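Local coordinates for Lmo2470 protein (Listeria monocytogenes EGD-e, PDB 5HL3), which is a calcium-binding, leucine-rich-repeat internalin that interacts with host afadin and facilitates crossing of the basement membrane by the bacterium, at residues G267-Q272 with Y354-T359. Sequence-based numbering, arbitrary orientation.
Sequences GELPDQ and YDWNVT. With CA (calcium ion), chain H.
Leu269 and Trp356 meet where 267-272, part of the broken edge strand 265-274, runs parallel to 354-359 of strand 350-360. The pairing forms one edge of the mixed sheet in the DUF3244 domain, a family of the E-set clan, which follows the leucine-rich repeats. Two pairs of backbone bonds flank the meeting point: Asp355 N to Gly267 O and Leu269 N to Asp355 O (2.9 Å) on one side, Gln272 N to Asn357 O and Thr359 N to Gln272 O on the other. Between the pairs 267-272 bulges outward through Pro270 and the register slips by one residue.

The tight side is the face carrying Tyr354 and Trp356. Gly267 lies against the tyrosine ring, its CA 3.4 Å from Tyr354 CD2. Leu269 CD1 is 4.0 Å from both Tyr354 CB and Trp356 CE3, while Leu269 CD2 approaches the tyrosine ring obliquely. Trp356 takes the crowded first torsion (chi1 73°), CG between the backbone N and carbonyl carbon, which carries its indole under the bulge toward Gln272. There Gln272 NE2 comes obliquely to 4.0 Å from Trp356 NE1 and bonds to the carbonyl of Thr281; Ile282 and Cys280 pack on the indole.

The bulge itself is wet: one water sits between the backbones, donating to Leu269 O and Asp271 OD1 (2.7 Å) while accepting from Asn357 N. On the looser face of Glu268 and Asp355, one of two Glu268 conformers brings OE2 4.0 Å from Asp355 OD2, which accepts from a second water. Asp355 OD1 binds calcium at 2.3 Å, with Asp339, Ser353 and four waters completing the site. The metal probably draws negative charge from Asp355 and eases the nearness of Glu268, whereas the pairing itself rests on the four backbone bonds.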
# COMPACT_ATOMS: atom_id res chain seq x y z
N GLY A 267 -6.47 -8.56 19.76
CA GLY A 267 -7.90 -8.43 19.75
C GLY A 267 -8.48 -8.24 21.11
O GLY A 267 -7.78 -8.37 22.12
N GLU A 268 -9.76 -7.93 21.11
CA GLU A 268 -10.54 -7.72 22.33
C GLU A 268 -11.68 -8.72 22.34
O GLU A 268 -12.38 -8.89 21.32
CB GLU A 268 -11.12 -6.30 22.37
CG GLU A 268 -10.11 -5.16 22.27
CD GLU A 268 -9.16 -4.98 23.46
OE1 GLU A 268 -9.60 -4.99 24.65
OE2 GLU A 268 -7.98 -4.72 23.21
N LEU A 269 -11.85 -9.39 23.47
CA LEU A 269 -12.94 -10.35 23.64
C LEU A 269 -14.05 -9.74 24.53
O LEU A 269 -13.86 -8.68 25.13
CB LEU A 269 -12.41 -11.68 24.19
CG LEU A 269 -11.18 -12.22 23.48
CD1 LEU A 269 -10.75 -13.54 24.08
CD2 LEU A 269 -11.47 -12.36 21.99
N PRO A 270 -15.21 -10.40 24.61
CA PRO A 270 -16.30 -9.79 25.38
C PRO A 270 -16.05 -9.68 26.89
O PRO A 270 -15.34 -10.49 27.49
CB PRO A 270 -17.48 -10.76 25.11
CG PRO A 270 -17.15 -11.37 23.79
CD PRO A 270 -15.67 -11.60 23.89
N ASP A 271 -16.62 -8.63 27.49
CA ASP A 271 -16.60 -8.50 28.95
C ASP A 271 -17.28 -9.73 29.57
O ASP A 271 -18.26 -10.24 29.02
CB ASP A 271 -17.39 -7.26 29.41
CG ASP A 271 -16.84 -5.94 28.91
OD1 ASP A 271 -15.65 -5.83 28.58
OD2 ASP A 271 -17.65 -4.99 28.81
N GLN A 272 -16.79 -10.15 30.72
CA GLN A 272 -17.47 -11.19 31.49
C GLN A 272 -17.62 -10.79 32.94
O GLN A 272 -16.81 -10.06 33.48
CB GLN A 272 -16.72 -12.50 31.42
CG GLN A 272 -16.68 -13.12 30.05
CD GLN A 272 -16.22 -14.57 30.11
OE1 GLN A 272 -16.66 -15.34 30.98
NE2 GLN A 272 -15.34 -14.95 29.19
N TYR A 354 -4.84 -11.58 23.06
CA TYR A 354 -6.25 -11.19 23.17
C TYR A 354 -6.57 -10.80 24.60
O TYR A 354 -6.33 -11.57 25.52
CB TYR A 354 -7.16 -12.34 22.68
CG TYR A 354 -6.96 -12.53 21.20
CD1 TYR A 354 -5.91 -13.29 20.70
CD2 TYR A 354 -7.74 -11.82 20.30
CE1 TYR A 354 -5.69 -13.37 19.33
CE2 TYR A 354 -7.54 -11.93 18.93
CZ TYR A 354 -6.50 -12.67 18.46
OH TYR A 354 -6.23 -12.74 17.09
N ASP A 355 -7.21 -9.64 24.75
CA ASP A 355 -7.50 -9.05 26.04
C ASP A 355 -8.99 -9.00 26.31
O ASP A 355 -9.77 -8.83 25.37
CB ASP A 355 -7.03 -7.60 26.05
CG ASP A 355 -5.58 -7.44 25.77
OD1 ASP A 355 -4.81 -8.41 25.76
OD2 ASP A 355 -5.21 -6.27 25.57
N TRP A 356 -9.38 -9.03 27.58
CA TRP A 356 -10.79 -8.77 27.94
C TRP A 356 -10.86 -8.39 29.39
O TRP A 356 -9.94 -8.64 30.16
CB TRP A 356 -11.71 -9.97 27.60
CG TRP A 356 -11.59 -11.19 28.49
CD1 TRP A 356 -12.47 -11.57 29.46
CD2 TRP A 356 -10.58 -12.21 28.45
NE1 TRP A 356 -12.07 -12.74 30.04
CE2 TRP A 356 -10.91 -13.15 29.44
CE3 TRP A 356 -9.43 -12.42 27.69
CZ2 TRP A 356 -10.14 -14.27 29.69
CZ3 TRP A 356 -8.67 -13.55 27.95
CH2 TRP A 356 -9.02 -14.44 28.95
N ASN A 357 -11.97 -7.78 29.75
CA ASN A 357 -12.22 -7.33 31.13
C ASN A 357 -13.15 -8.28 31.85
O ASN A 357 -14.15 -8.74 31.30
CB ASN A 357 -12.82 -5.92 31.14
CG ASN A 357 -11.85 -4.86 30.68
OD1 ASN A 357 -10.63 -5.05 30.74
ND2 ASN A 357 -12.37 -3.74 30.18
N VAL A 358 -12.82 -8.56 33.10
CA VAL A 358 -13.60 -9.46 33.93
C VAL A 358 -13.97 -8.76 35.24
O VAL A 358 -13.11 -8.15 35.89
CB VAL A 358 -12.82 -10.75 34.28
CG1 VAL A 358 -13.62 -11.69 35.17
CG2 VAL A 358 -12.40 -11.47 33.01
N THR A 359 -15.26 -8.83 35.58
CA THR A 359 -15.77 -8.38 36.87
C THR A 359 -15.96 -9.65 37.70
O THR A 359 -16.68 -10.56 37.31
CB THR A 359 -17.11 -7.62 36.73
OG1 THR A 359 -16.96 -6.50 35.85
CG2 THR A 359 -17.62 -7.15 38.13
CA CA H . -2.54 -8.21 25.22
O HOH W 1 -6.74 -3.78 25.13
O HOH W 2 -13.61 -7.12 27.42
O HOH W 3 -17.07 -7.17 33.25
O HOH W 4 -2.53 -5.81 25.08
O HOH W 5 -3.32 -7.75 22.91
O HOH W 6 -0.27 -7.95 24.93
O HOH W 7 -2.08 -7.39 27.46